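Local coordinates for protein putative pectin lyase (Geobacillus virus E2, PDB 7CHU) that serves as a trimeric tailspike of a deep-sea thermophilic bacteriophage and probably recognises, and perhaps cleaves, polysaccharide on the surface of its bacterial host, at residues A[8-13]-A[29-34]; A[3-8]-A[22-27]; A[39-44]-A[51-56]. All blocks are in the same frame, centred on the assembly; numbering follows the deposited sequence.

In the fold
All three contacts belong to the small N-terminal sheet, with strand order 5-6, 27-30, 40-45, 48-54, set apart from the parallel beta-helix that follows in the chain. Interaction 3 is the buried one, the bulged hairpin of strands 40-45 and 48-54, held by backbone bonds and a leucine over a tyrosine ring. The other two are partly buried: interaction 1 ties the loop before helix 14-19 to strand 27-30 and the loop after it, mainly by backbone bonds and a valine cluster; interaction 2 ties strand 5-6 to the turn before that strand by a salt bridge. Val29 and Tyr42 join interactions 1 and 3, while Arg43 of interaction 3 bonds to the backbone carbonyl of Lys3 in interaction 2.

Interaction 1. Residues A[8-13]-A[29-34]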
loop_
_atom_site.group_PDB
_atom_site.type_symbol
_atom_site.label_atom_id
_atom_site.label_comp_id
_atom_site.label_asym_id
_atom_site.label_seq_id
_atom_site.Cartn_x
_atom_site.Cartn_y
_atom_site.Cartn_z
ATOM N N ASN A 8 -20.804 18.863 60.180
ATOM C CA ASN A 8 -19.519 18.347 60.633
ATOM C C ASN A 8 -19.720 16.988 61.294
ATOM O O ASN A 8 -20.697 16.791 62.029
ATOM C CB ASN A 8 -18.844 19.308 61.617
ATOM C CG ASN A 8 -18.451 20.624 60.972
ATOM O OD1 ASN A 8 -17.763 20.653 59.947
ATOM N ND2 ASN A 8 -18.901 21.723 61.561
ATOM N N PRO A 9 -18.833 16.029 61.046
ATOM C CA PRO A 9 -19.000 14.700 61.638
ATOM C C PRO A 9 -18.930 14.768 63.153
ATOM O O PRO A 9 -18.460 15.746 63.733
ATOM C CB PRO A 9 -17.820 13.899 61.069
ATOM C CG PRO A 9 -16.823 14.943 60.646
ATOM C CD PRO A 9 -17.639 16.118 60.188
ATOM N N VAL A 10 -19.402 13.696 63.790
ATOM C CA VAL A 10 -19.301 13.505 65.229
ATOM C C VAL A 10 -18.718 12.119 65.459
ATOM O O VAL A 10 -18.579 11.324 64.529
ATOM C CB VAL A 10 -20.661 13.664 65.948
ATOM C CG1 VAL A 10 -21.187 15.078 65.767
ATOM C CG2 VAL A 10 -21.660 12.664 65.421
ATOM N N ALA A 11 -18.358 11.843 66.717
ATOM C CA ALA A 11 -17.658 10.599 67.037
ATOM C C ALA A 11 -18.609 9.410 67.129
ATOM O O ALA A 11 -18.310 8.330 66.612
ATOM C CB ALA A 11 -16.878 10.755 68.349
ATOM N N THR A 12 -19.739 9.573 67.815
ATOM C CA THR A 12 -20.650 8.476 68.109
ATOM C C THR A 12 -22.072 8.873 67.756
ATOM O O THR A 12 -22.409 10.056 67.645
ATOM C CB THR A 12 -20.617 8.070 69.593
ATOM O OG1 THR A 12 -21.461 8.954 70.347
ATOM C CG2 THR A 12 -19.200 8.115 70.153
ATOM N N PHE A 13 -22.913 7.850 67.603
ATOM C CA PHE A 13 -24.320 8.096 67.320
ATOM C C PHE A 13 -24.946 8.970 68.398
ATOM O O PHE A 13 -25.703 9.900 68.094
ATOM C CB PHE A 13 -25.064 6.771 67.191
ATOM C CG PHE A 13 -26.546 6.931 67.025
ATOM C CD1 PHE A 13 -27.410 6.617 68.062
ATOM C CD2 PHE A 13 -27.073 7.413 65.838
ATOM C CE1 PHE A 13 -28.766 6.764 67.910
ATOM C CE2 PHE A 13 -28.433 7.567 65.681
ATOM C CZ PHE A 13 -29.279 7.243 66.716
ATOM N N VAL A 29 -25.100 13.766 58.587
ATOM C CA VAL A 29 -23.896 13.703 59.408
ATOM C C VAL A 29 -23.376 12.277 59.399
ATOM O O VAL A 29 -24.155 11.316 59.399
ATOM C CB VAL A 29 -24.131 14.165 60.871
ATOM C CG1 VAL A 29 -25.112 13.257 61.568
ATOM C CG2 VAL A 29 -22.824 14.214 61.653
ATOM N N MET A 30 -22.054 12.149 59.400
ATOM C CA MET A 30 -21.391 10.867 59.571
ATOM C C MET A 30 -20.860 10.778 60.993
ATOM O O MET A 30 -20.367 11.768 61.544
ATOM C CB MET A 30 -20.235 10.712 58.577
ATOM C CG MET A 30 -19.375 9.495 58.805
ATOM S SD MET A 30 -17.967 9.436 57.682
ATOM C CE MET A 30 -18.777 9.093 56.124
ATOM N N VAL A 31 -20.946 9.595 61.586
ATOM C CA VAL A 31 -20.262 9.345 62.842
ATOM C C VAL A 31 -19.058 8.458 62.548
ATOM O O VAL A 31 -19.138 7.521 61.741
ATOM C CB VAL A 31 -21.216 8.762 63.907
ATOM C CG1 VAL A 31 -22.532 9.537 63.921
ATOM C CG2 VAL A 31 -21.472 7.289 63.735
ATOM N N THR A 32 -17.924 8.804 63.157
ATOM C CA THR A 32 -16.618 8.398 62.667
ATOM C C THR A 32 -15.803 7.536 63.622
ATOM O O THR A 32 -14.886 6.852 63.160
ATOM C CB THR A 32 -15.790 9.644 62.312
ATOM O OG1 THR A 32 -15.647 10.479 63.474
ATOM C CG2 THR A 32 -16.478 10.440 61.217
ATOM N N ASP A 33 -16.093 7.552 64.920
ATOM C CA ASP A 33 -15.383 6.746 65.912
ATOM C C ASP A 33 -16.376 6.080 66.854
ATOM O O ASP A 33 -16.324 6.236 68.075
ATOM C CB ASP A 33 -14.377 7.589 66.687
ATOM C CG ASP A 33 -13.140 6.808 67.054
ATOM O OD1 ASP A 33 -13.180 6.072 68.064
ATOM O OD2 ASP A 33 -12.130 6.914 66.326
ATOM N N ASP A 34 -17.315 5.332 66.271
ATOM C CA ASP A 34 -18.334 4.592 67.004
ATOM C C ASP A 34 -18.071 3.089 66.962
ATOM O O ASP A 34 -19.001 2.294 67.119
ATOM C CB ASP A 34 -19.715 4.910 66.432
ATOM C CG ASP A 34 -20.833 4.774 67.458
ATOM O OD1 ASP A 34 -20.554 4.406 68.620
ATOM O OD2 ASP A 34 -21.998 5.045 67.092
#
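Val10 and Val31 meet through a single backbone bridge, and most of the polar contacts are made by main-chain atoms around it. Val10 N donates to Met30 O at 3.1 Å, and Val10 O takes two donors from one residue: Thr32 N at 2.9 Å, in the carbonyl plane, and the Thr32 hydroxyl OG1 at 3.2 Å, which sits well above that plane. One residue on, Asp33 N reaches Ala11 O at 2.9 Å on a lone pair of the carbonyl.

The side-chain bond comes from Asp34. Its CG is turned away from the backbone N (chi1 -152°), which carries the carboxylate to the next strand of chain; Asp34 OD2 accepts the Phe13 N-H at 3.0 Å (N to OD2) from above the carboxylate plane. This happens just where the loop after strand 5-6 turns into helix 14-19, before which the Thr12 hydroxyl is bonded to Asp15. Asp34 lies in the loop that follows strand 27-30, so this bond ties that loop to the chain entering the helix.

Apolar contacts gather round the valines. Val10 CG2 rests against Val31 CG1 at 3.6 Å and more loosely against Val29 CG2, and Ile16 of the helix touches both Val10 and Val31. Next to them in the chain, Pro9 CB packs on Thr32 CG2 at 3.7 Å, where Thr52 and Lys54 of the second subunit lie against Pro9 and Thr32 respectively.

Interaction 2. Residues A[3-8]-A[22-27]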
loop_
_atom_site.group_PDB
_atom_site.type_symbol
_atom_site.label_atom_id
_atom_site.label_comp_id
_atom_site.label_asym_id
_atom_site.label_seq_id
_atom_site.Cartn_x
_atom_site.Cartn_y
_atom_site.Cartn_z
ATOM N N LYS A 3 -32.144 19.783 49.873
ATOM C CA LYS A 3 -32.503 18.386 50.092
ATOM C C LYS A 3 -31.481 17.692 50.977
ATOM O O LYS A 3 -31.823 16.767 51.718
ATOM C CB LYS A 3 -32.626 17.630 48.765
ATOM C CG LYS A 3 -33.637 18.208 47.789
ATOM C CD LYS A 3 -35.064 17.775 48.125
ATOM C CE LYS A 3 -35.843 18.891 48.814
ATOM N NZ LYS A 3 -37.174 18.425 49.282
ATOM N N THR A 4 -30.220 18.118 50.882
ATOM C CA THR A 4 -29.151 17.560 51.703
ATOM C C THR A 4 -28.265 18.688 52.213
ATOM O O THR A 4 -27.921 19.611 51.463
ATOM C CB THR A 4 -28.303 16.531 50.924
ATOM O OG1 THR A 4 -29.123 15.429 50.527
ATOM C CG2 THR A 4 -27.148 16.000 51.778
ATOM N N ARG A 5 -27.901 18.608 53.497
ATOM C CA ARG A 5 -27.009 19.583 54.128
ATOM C C ARG A 5 -26.031 18.828 55.026
ATOM O O ARG A 5 -26.392 18.367 56.115
ATOM C CB ARG A 5 -27.798 20.626 54.907
ATOM C CG ARG A 5 -26.951 21.777 55.422
ATOM C CD ARG A 5 -27.817 22.834 56.093
ATOM N NE ARG A 5 -28.393 22.340 57.341
ATOM C CZ ARG A 5 -28.389 23.004 58.494
ATOM N NH1 ARG A 5 -27.837 24.209 58.566
ATOM N NH2 ARG A 5 -28.942 22.466 59.574
ATOM N N TRP A 6 -24.790 18.705 54.563
ATOM C CA TRP A 6 -23.777 17.967 55.302
ATOM C C TRP A 6 -23.307 18.771 56.511
ATOM O O TRP A 6 -22.881 19.924 56.382
ATOM C CB TRP A 6 -22.594 17.646 54.381
ATOM C CG TRP A 6 -22.773 16.367 53.612
ATOM C CD1 TRP A 6 -23.211 16.232 52.323
ATOM C CD2 TRP A 6 -22.533 15.037 54.100
ATOM N NE1 TRP A 6 -23.253 14.896 51.978
ATOM C CE2 TRP A 6 -22.842 14.145 53.052
ATOM C CE3 TRP A 6 -22.082 14.519 55.321
ATOM C CZ2 TRP A 6 -22.711 12.767 53.185
ATOM C CZ3 TRP A 6 -21.956 13.152 55.454
ATOM C CH2 TRP A 6 -22.273 12.288 54.392
ATOM N N LEU A 7 -23.382 18.169 57.689
ATOM C CA LEU A 7 -22.848 18.818 58.876
ATOM C C LEU A 7 -21.491 18.214 59.236
ATOM O O LEU A 7 -21.060 17.204 58.666
ATOM C CB LEU A 7 -23.839 18.715 60.041
ATOM C CG LEU A 7 -25.295 19.115 59.741
ATOM C CD1 LEU A 7 -26.236 18.634 60.841
ATOM C CD2 LEU A 7 -25.462 20.620 59.520
ATOM N N ASN A 8 -20.804 18.863 60.180
ATOM C CA ASN A 8 -19.519 18.347 60.633
ATOM C C ASN A 8 -19.720 16.988 61.294
ATOM O O ASN A 8 -20.697 16.791 62.029
ATOM C CB ASN A 8 -18.844 19.308 61.617
ATOM C CG ASN A 8 -18.451 20.624 60.972
ATOM O OD1 ASN A 8 -17.763 20.653 59.947
ATOM N ND2 ASN A 8 -18.901 21.723 61.561
ATOM N N ASN A 22 -31.138 20.840 66.986
ATOM C CA ASN A 22 -32.074 21.573 66.130
ATOM C C ASN A 22 -31.999 21.088 64.686
ATOM O O ASN A 22 -31.853 21.892 63.760
ATOM C CB ASN A 22 -31.765 23.066 66.196
ATOM C CG ASN A 22 -32.772 23.817 67.042
ATOM O OD1 ASN A 22 -33.801 24.275 66.536
ATOM N ND2 ASN A 22 -32.465 23.987 68.329
ATOM N N PRO A 23 -32.105 19.775 64.448
ATOM C CA PRO A 23 -31.833 19.271 63.097
ATOM C C PRO A 23 -32.968 19.605 62.139
ATOM O O PRO A 23 -34.151 19.483 62.473
ATOM C CB PRO A 23 -31.698 17.761 63.306
ATOM C CG PRO A 23 -32.592 17.478 64.433
ATOM C CD PRO A 23 -32.503 18.677 65.353
ATOM N N GLN A 24 -32.592 20.047 60.945
ATOM C CA GLN A 24 -33.531 20.378 59.885
ATOM C C GLN A 24 -33.689 19.193 58.936
ATOM O O GLN A 24 -32.944 18.208 58.993
ATOM C CB GLN A 24 -33.052 21.617 59.122
ATOM C CG GLN A 24 -32.781 22.880 59.967
ATOM C CD GLN A 24 -33.801 23.135 61.074
ATOM O OE1 GLN A 24 -33.922 22.371 62.033
ATOM N NE2 GLN A 24 -34.547 24.224 60.937
ATOM N N HIS A 25 -34.685 19.293 58.057
ATOM C CA HIS A 25 -34.883 18.255 57.056
ATOM C C HIS A 25 -33.732 18.273 56.059
ATOM O O HIS A 25 -33.398 19.321 55.496
ATOM C CB HIS A 25 -36.213 18.443 56.327
ATOM C CG HIS A 25 -36.525 17.342 55.354
ATOM N ND1 HIS A 25 -36.318 17.467 53.997
ATOM C CD2 HIS A 25 -37.020 16.095 55.545
ATOM C CE1 HIS A 25 -36.676 16.346 53.394
ATOM N NE2 HIS A 25 -37.103 15.498 54.310
ATOM N N GLY A 26 -33.129 17.107 55.839
ATOM C CA GLY A 26 -32.027 16.976 54.917
ATOM C C GLY A 26 -30.660 17.044 55.553
ATOM O O GLY A 26 -29.665 16.768 54.868
ATOM N N ASP A 27 -30.580 17.404 56.833
ATOM C CA ASP A 27 -29.301 17.419 57.525
ATOM C C ASP A 27 -28.685 16.028 57.515
ATOM O O ASP A 27 -29.363 15.027 57.774
ATOM C CB ASP A 27 -29.472 17.926 58.961
ATOM C CG ASP A 27 -29.597 19.435 59.026
ATOM O OD1 ASP A 27 -29.706 20.051 57.940
ATOM O OD2 ASP A 27 -29.591 19.999 60.149
#
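Arg5 leaves its strand with CG anti to the backbone N (chi1 -172°) and bends at its CG-CD bond (chi3 68°), a course that brings the guanidinium alongside Asp27, whose own CG stands beside its backbone N. The two side chains run side by side in the same direction and pair side-on. Arg5 NE donates to Asp27 OD1 at 2.7 Å and Arg5 NH2 to Asp27 OD2 at 2.6 Å, each oxygen being met on its syn side. Both oxygens lie close to the guanidinium plane, yet the two flat groups are not coplanar; their planes are turned 34° apart. Leu7 CD2 lies over one guanidinium face, offset toward its rim, while Leu7 CD1 packs 3.8 Å from Asp27 CB, so a single leucine borders both partners of the ion pair.

The carboxylate is also held from its own segment. Gln24 N donates to Asp27 OD2 at 3.1 Å from above the carboxylate plane, across the type II turn that runs from Gln24 to Asp27. Gly26 occupies the turn position with positive phi, and Gly26 CA, which carries no side chain, passes 3.2 Å from Lys3 O.

Backbone pairing sets the register: Arg5 N donates to Gly26 O at 2.9 Å, and Arg5 and Asp27 form a parallel bridge at the start of strand 27-30. The outer strand 5-6 is thereby joined to its neighbour in the sheet. Trp6 points away from this contact, and its NE1 is bonded to Asp57 of the third subunit.

With two arginine nitrogens and a backbone N-H directed at it, Asp27 is probably kept as the anion, and the two-point grip would restrict rotation of both charged groups.

Interaction 3. Residues A[39-44]-A[51-56]; sequences GSVYRY and LTQKHN
Val41 O is approached by two consecutive backbone N-H groups of the facing strand. Thr52 N donates to Val41 O at 3.0 Å, nearly in line with the carbonyl, and Gln53 N adds a weak bond to the same Val41 O at 3.3 Å. In return Val41 N donates to Gln53 O at 2.8 Å, and farther down His55 N reaches Gly39 O at 3.2 Å from above the carbonyl plane.

Thr52 and Gln53 both face Val41, the arrangement of a classic beta bulge, which shifts the register by one in the antiparallel hairpin of strands 40-45 and 48-54. Past the bulge, Leu51 pairs with Tyr42. A chi1 of -177° with a chi2 of 64° lays Leu51 CD1 over one face of the Tyr42 ring in a CH-pi contact, 3.8 Å from the centroid. Leu51 CD1 also presses on Ser40 CB at 3.5 Å, a tight fit. The Tyr42 hydroxyl and Ser40 OG both bond to Asn37. Thr52 CG2 abuts Arg43 CB at 3.5 Å, while Gln53 and Lys54 pack against Met30 and Thr32 of the third subunit.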
loop_
_atom_site.group_PDB
_atom_site.type_symbol
_atom_site.label_atom_id
_atom_site.label_comp_id
_atom_site.label_asym_id
_atom_site.label_seq_id
_atom_site.Cartn_x
_atom_site.Cartn_y
_atom_site.Cartn_z
ATOM N N GLY A 39 -18.347 5.169 60.227
ATOM C CA GLY A 39 -18.682 5.328 58.825
ATOM C C GLY A 39 -20.162 5.421 58.530
ATOM O O GLY A 39 -20.532 5.740 57.396
ATOM N N SER A 40 -21.020 5.172 59.515
ATOM C CA SER A 40 -22.454 5.289 59.302
ATOM C C SER A 40 -22.836 6.742 59.071
ATOM O O SER A 40 -22.296 7.654 59.707
ATOM C CB SER A 40 -23.207 4.708 60.501
ATOM O OG SER A 40 -22.811 3.364 60.733
ATOM N N VAL A 41 -23.754 6.949 58.127
ATOM C CA VAL A 41 -24.211 8.270 57.714
ATOM C C VAL A 41 -25.706 8.339 58.004
ATOM O O VAL A 41 -26.467 7.455 57.587
ATOM C CB VAL A 41 -23.909 8.536 56.228
ATOM C CG1 VAL A 41 -24.624 9.774 55.732
ATOM C CG2 VAL A 41 -22.406 8.683 56.010
ATOM N N TYR A 42 -26.124 9.371 58.731
ATOM C CA TYR A 42 -27.508 9.504 59.158
ATOM C C TYR A 42 -28.103 10.752 58.530
ATOM O O TYR A 42 -27.428 11.781 58.397
ATOM C CB TYR A 42 -27.622 9.546 60.697
ATOM C CG TYR A 42 -27.112 8.280 61.372
ATOM C CD1 TYR A 42 -27.966 7.215 61.661
ATOM C CD2 TYR A 42 -25.771 8.145 61.702
ATOM C CE1 TYR A 42 -27.486 6.057 62.270
ATOM C CE2 TYR A 42 -25.287 7.000 62.307
ATOM C CZ TYR A 42 -26.142 5.960 62.586
ATOM O OH TYR A 42 -25.625 4.829 63.185
ATOM N N ARG A 43 -29.359 10.644 58.114
ATOM C CA ARG A 43 -30.072 11.753 57.501
ATOM C C ARG A 43 -31.331 12.028 58.305
ATOM O O ARG A 43 -32.091 11.102 58.605
ATOM C CB ARG A 43 -30.429 11.441 56.056
ATOM C CG ARG A 43 -31.333 12.466 55.405
ATOM C CD ARG A 43 -31.768 11.965 54.036
ATOM N NE ARG A 43 -32.730 12.854 53.403
ATOM C CZ ARG A 43 -32.391 13.924 52.696
ATOM N NH1 ARG A 43 -31.109 14.229 52.540
ATOM N NH2 ARG A 43 -33.329 14.685 52.150
ATOM N N TYR A 44 -31.542 13.291 58.659
ATOM C CA TYR A 44 -32.713 13.659 59.449
ATOM C C TYR A 44 -33.895 13.777 58.500
ATOM O O TYR A 44 -34.057 14.787 57.808
ATOM C CB TYR A 44 -32.480 14.952 60.226
ATOM C CG TYR A 44 -33.482 15.154 61.348
ATOM C CD1 TYR A 44 -33.435 14.373 62.503
ATOM C CD2 TYR A 44 -34.491 16.110 61.243
ATOM C CE1 TYR A 44 -34.360 14.544 63.523
ATOM C CE2 TYR A 44 -35.415 16.292 62.261
ATOM C CZ TYR A 44 -35.344 15.505 63.395
ATOM O OH TYR A 44 -36.262 15.683 64.405
ATOM N N LEU A 51 -30.509 6.076 59.441
ATOM C CA LEU A 51 -29.318 5.552 58.787
ATOM C C LEU A 51 -29.593 5.380 57.299
ATOM O O LEU A 51 -30.501 4.638 56.914
ATOM C CB LEU A 51 -28.906 4.228 59.420
ATOM C CG LEU A 51 -27.619 3.590 58.886
ATOM C CD1 LEU A 51 -26.422 4.485 59.197
ATOM C CD2 LEU A 51 -27.417 2.207 59.477
ATOM N N THR A 52 -28.825 6.066 56.460
ATOM C CA THR A 52 -28.996 5.976 55.012
ATOM C C THR A 52 -27.786 5.413 54.283
ATOM O O THR A 52 -27.954 4.737 53.260
ATOM C CB THR A 52 -29.321 7.355 54.415
ATOM O OG1 THR A 52 -28.159 8.199 54.478
ATOM C CG2 THR A 52 -30.475 8.009 55.164
ATOM N N GLN A 53 -26.568 5.683 54.756
ATOM C CA GLN A 53 -25.375 5.259 54.033
ATOM C C GLN A 53 -24.331 4.775 55.027
ATOM O O GLN A 53 -24.403 5.064 56.224
ATOM C CB GLN A 53 -24.813 6.392 53.152
ATOM C CG GLN A 53 -25.848 7.035 52.223
ATOM C CD GLN A 53 -25.296 8.200 51.414
ATOM O OE1 GLN A 53 -24.431 8.014 50.568
ATOM N NE2 GLN A 53 -25.820 9.397 51.649
ATOM N N LYS A 54 -23.356 4.020 54.521
ATOM C CA LYS A 54 -22.337 3.448 55.392
ATOM C C LYS A 54 -21.081 3.151 54.593
ATOM O O LYS A 54 -21.150 2.526 53.533
ATOM C CB LYS A 54 -22.845 2.170 56.061
ATOM C CG LYS A 54 -22.330 1.940 57.460
ATOM C CD LYS A 54 -21.604 0.607 57.588
ATOM C CE LYS A 54 -21.034 0.421 59.004
ATOM N NZ LYS A 54 -20.046 -0.702 59.083
ATOM N N HIS A 55 -19.940 3.591 55.107
ATOM C CA HIS A 55 -18.644 3.216 54.564
ATOM C C HIS A 55 -18.062 2.061 55.380
ATOM O O HIS A 55 -17.799 2.215 56.579
ATOM C CB HIS A 55 -17.698 4.415 54.572
ATOM C CG HIS A 55 -16.286 4.052 54.256
ATOM N ND1 HIS A 55 -15.790 4.068 52.969
ATOM C CD2 HIS A 55 -15.270 3.631 55.051
ATOM C CE1 HIS A 55 -14.521 3.692 52.989
ATOM N NE2 HIS A 55 -14.182 3.419 54.239
ATOM N N ASN A 56 -17.845 0.914 54.731
ATOM C CA ASN A 56 -17.268 -0.263 55.379
ATOM C C ASN A 56 -15.780 -0.336 55.049
ATOM O O ASN A 56 -15.413 -0.542 53.882
ATOM C CB ASN A 56 -17.983 -1.549 54.938
ATOM C CG ASN A 56 -17.400 -2.829 55.595
ATOM O OD1 ASN A 56 -16.309 -2.827 56.182
ATOM N ND2 ASN A 56 -18.155 -3.921 55.506
#